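Local coordinates for protein Maltose/maltodextrin transport permease homologue (Bdellovibrio bacteriovorus HD100, PDB 6FFL) that binds maltotriose as the solute-binding domain of a permease homologue that probably imports maltose and maltodextrins through an ABC transporter, at residues I7-I12 and A37-T42. Residues are numbered along the deposited sequence; the frame is centred on the assembly and turned at random. Where two conformers were deposited one is given.
Sequences IWHQMI and ATYRET. With GLC (alpha-D-glucopyranose), chain B.
Gln10 and Thr42 meet where two parallel strands of a beta-alpha-beta unit end, an instructive case of a periplasmic-binding-protein lobe offering its strand ends to a ligand. Strands 4-9 and 34-39, linked through helix 13-29, run side by side, and the pairing ends with Arg40 N giving a 2.8 Å hydrogen bond to His9 O. Beyond that point both segments lead to the bound glucose unit.

Gln10 can be followed outward. Its CB sits 3.1 Å from Arg40 O; CG, between the backbone N and carbonyl carbon (chi1 44°), passes alongside Thr42 OG1, and a second bend at CG carries the amide on toward the glucose. There Gln10 NE2 donates to Thr42 OG1 at 3.0 Å, a fairly straight bond near the amide plane, and more weakly to O3 of the glucose. The backbone adds to this grip: Gln10 O accepts from the sugar O2 at 2.7 Å and from its O1, while Ile12 N gives O2 a weak bond.

The bend after strand 4-9 is itself braced, because Met11 N bonds to His9 ND1 in the plane of the imidazole. Over one face of that ring lie Tyr39 CA, in a CH-pi contact, and Thr38 O, both displaced toward the rim.

Trp8 points to the other side of the sheet, against helix 42-54. Over one face of its six-membered ring lies the Arg40 guanidinium in a cation-pi contact, the two planes 61° apart; Arg40 NH1, also hydrogen-bonded to Ser48, comes within 3.2 Å of Trp8 CZ3.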
# COMPACT_ATOMS: atom_id res chain seq x y z
N ILE A 7 -6.54 18.53 -5.67
CA ILE A 7 -6.31 17.09 -5.57
C ILE A 7 -5.82 16.79 -4.16
O ILE A 7 -4.82 17.36 -3.72
CB ILE A 7 -5.32 16.58 -6.63
CG1 ILE A 7 -4.97 15.11 -6.35
CG2 ILE A 7 -4.07 17.45 -6.68
CD1 ILE A 7 -3.82 14.59 -7.19
N TRP A 8 -6.53 15.91 -3.46
CA TRP A 8 -6.05 15.38 -2.18
C TRP A 8 -5.49 13.99 -2.43
O TRP A 8 -6.14 13.17 -3.07
CB TRP A 8 -7.17 15.29 -1.13
CG TRP A 8 -7.71 16.59 -0.67
CD1 TRP A 8 -7.36 17.84 -1.09
CD2 TRP A 8 -8.75 16.77 0.30
NE1 TRP A 8 -8.13 18.79 -0.44
CE2 TRP A 8 -8.98 18.16 0.42
CE3 TRP A 8 -9.50 15.88 1.09
CZ2 TRP A 8 -9.93 18.68 1.30
CZ3 TRP A 8 -10.45 16.41 1.96
CH2 TRP A 8 -10.65 17.80 2.05
N HIS A 9 -4.28 13.74 -1.93
CA HIS A 9 -3.60 12.48 -2.21
C HIS A 9 -2.82 12.03 -0.98
O HIS A 9 -2.64 12.80 -0.02
CB HIS A 9 -2.65 12.63 -3.39
CG HIS A 9 -1.55 13.60 -3.12
ND1 HIS A 9 -0.41 13.26 -2.43
CD2 HIS A 9 -1.45 14.93 -3.37
CE1 HIS A 9 0.36 14.32 -2.30
NE2 HIS A 9 -0.24 15.35 -2.87
N GLN A 10 -2.33 10.79 -1.01
CA GLN A 10 -1.53 10.24 0.08
C GLN A 10 -0.13 9.83 -0.41
O GLN A 10 0.45 8.85 0.08
CB GLN A 10 -2.26 9.07 0.76
CG GLN A 10 -2.93 8.04 -0.17
CD GLN A 10 -1.91 7.23 -0.95
OE1 GLN A 10 -1.50 7.63 -2.05
NE2 GLN A 10 -1.48 6.11 -0.38
N MET A 11 0.44 10.60 -1.34
CA MET A 11 1.72 10.27 -1.95
C MET A 11 2.90 10.59 -1.03
O MET A 11 3.05 11.72 -0.57
CB MET A 11 1.91 11.01 -3.27
CG MET A 11 0.95 10.60 -4.35
SD MET A 11 1.46 11.33 -5.93
CE MET A 11 -0.01 11.01 -6.90
N ILE A 12 3.78 9.60 -0.86
CA ILE A 12 5.03 9.75 -0.13
C ILE A 12 5.93 10.79 -0.82
O ILE A 12 5.79 11.10 -2.00
CB ILE A 12 5.71 8.38 -0.06
CG1 ILE A 12 6.79 8.32 1.02
CG2 ILE A 12 6.29 8.00 -1.42
CD1 ILE A 12 7.50 6.98 1.06
N ALA A 37 -2.66 21.01 -4.51
CA ALA A 37 -2.48 19.65 -4.04
C ALA A 37 -2.32 19.63 -2.53
O ALA A 37 -1.66 20.50 -1.96
CB ALA A 37 -1.27 18.98 -4.70
N THR A 38 -2.93 18.65 -1.89
CA THR A 38 -2.87 18.50 -0.44
C THR A 38 -2.55 17.06 -0.11
O THR A 38 -3.24 16.15 -0.57
CB THR A 38 -4.19 18.90 0.23
OG1 THR A 38 -4.44 20.29 0.01
CG2 THR A 38 -4.14 18.63 1.73
N TYR A 39 -1.51 16.86 0.71
CA TYR A 39 -1.13 15.53 1.19
C TYR A 39 -1.87 15.21 2.47
O TYR A 39 -1.87 16.01 3.42
CB TYR A 39 0.38 15.45 1.45
CG TYR A 39 0.75 14.17 2.18
CD1 TYR A 39 0.91 12.98 1.49
CD2 TYR A 39 0.91 14.15 3.57
CE1 TYR A 39 1.22 11.80 2.14
CE2 TYR A 39 1.23 12.97 4.23
CZ TYR A 39 1.39 11.81 3.51
OH TYR A 39 1.70 10.64 4.15
N ARG A 40 -2.46 14.02 2.53
CA ARG A 40 -2.95 13.46 3.78
C ARG A 40 -2.56 12.00 3.84
O ARG A 40 -2.67 11.29 2.84
CB ARG A 40 -4.48 13.58 3.91
CG ARG A 40 -5.00 14.97 3.66
CD ARG A 40 -5.78 15.47 4.85
NE ARG A 40 -5.92 16.92 4.82
CZ ARG A 40 -7.04 17.55 4.47
NH1 ARG A 40 -8.11 16.86 4.12
NH2 ARG A 40 -7.08 18.88 4.47
N GLU A 41 -2.10 11.56 5.01
CA GLU A 41 -1.76 10.15 5.18
C GLU A 41 -2.99 9.30 4.87
O GLU A 41 -4.12 9.73 5.10
CB GLU A 41 -1.26 9.89 6.60
CG GLU A 41 -0.54 8.54 6.75
CD GLU A 41 -1.48 7.35 6.97
OE1 GLU A 41 -1.07 6.20 6.64
OE2 GLU A 41 -2.61 7.56 7.47
N THR A 42 -2.74 8.10 4.34
CA THR A 42 -3.77 7.22 3.80
C THR A 42 -5.06 7.15 4.63
O THR A 42 -6.15 7.34 4.09
CB THR A 42 -3.19 5.81 3.63
OG1 THR A 42 -2.23 5.83 2.56
CG2 THR A 42 -4.28 4.79 3.31
C1 GLC B . 3.22 6.55 1.84
C2 GLC B . 2.70 5.97 0.52
C3 GLC B . 1.47 5.11 0.74
C4 GLC B . 1.69 4.08 1.85
C5 GLC B . 2.22 4.78 3.12
C6 GLC B . 2.58 3.76 4.20
O1 GLC B . 2.28 7.52 2.33
O2 GLC B . 2.34 7.02 -0.38
O3 GLC B . 1.12 4.48 -0.51
O4 GLC B . 0.44 3.42 2.09
O5 GLC B . 3.40 5.52 2.83
O6 GLC B . 2.91 4.43 5.42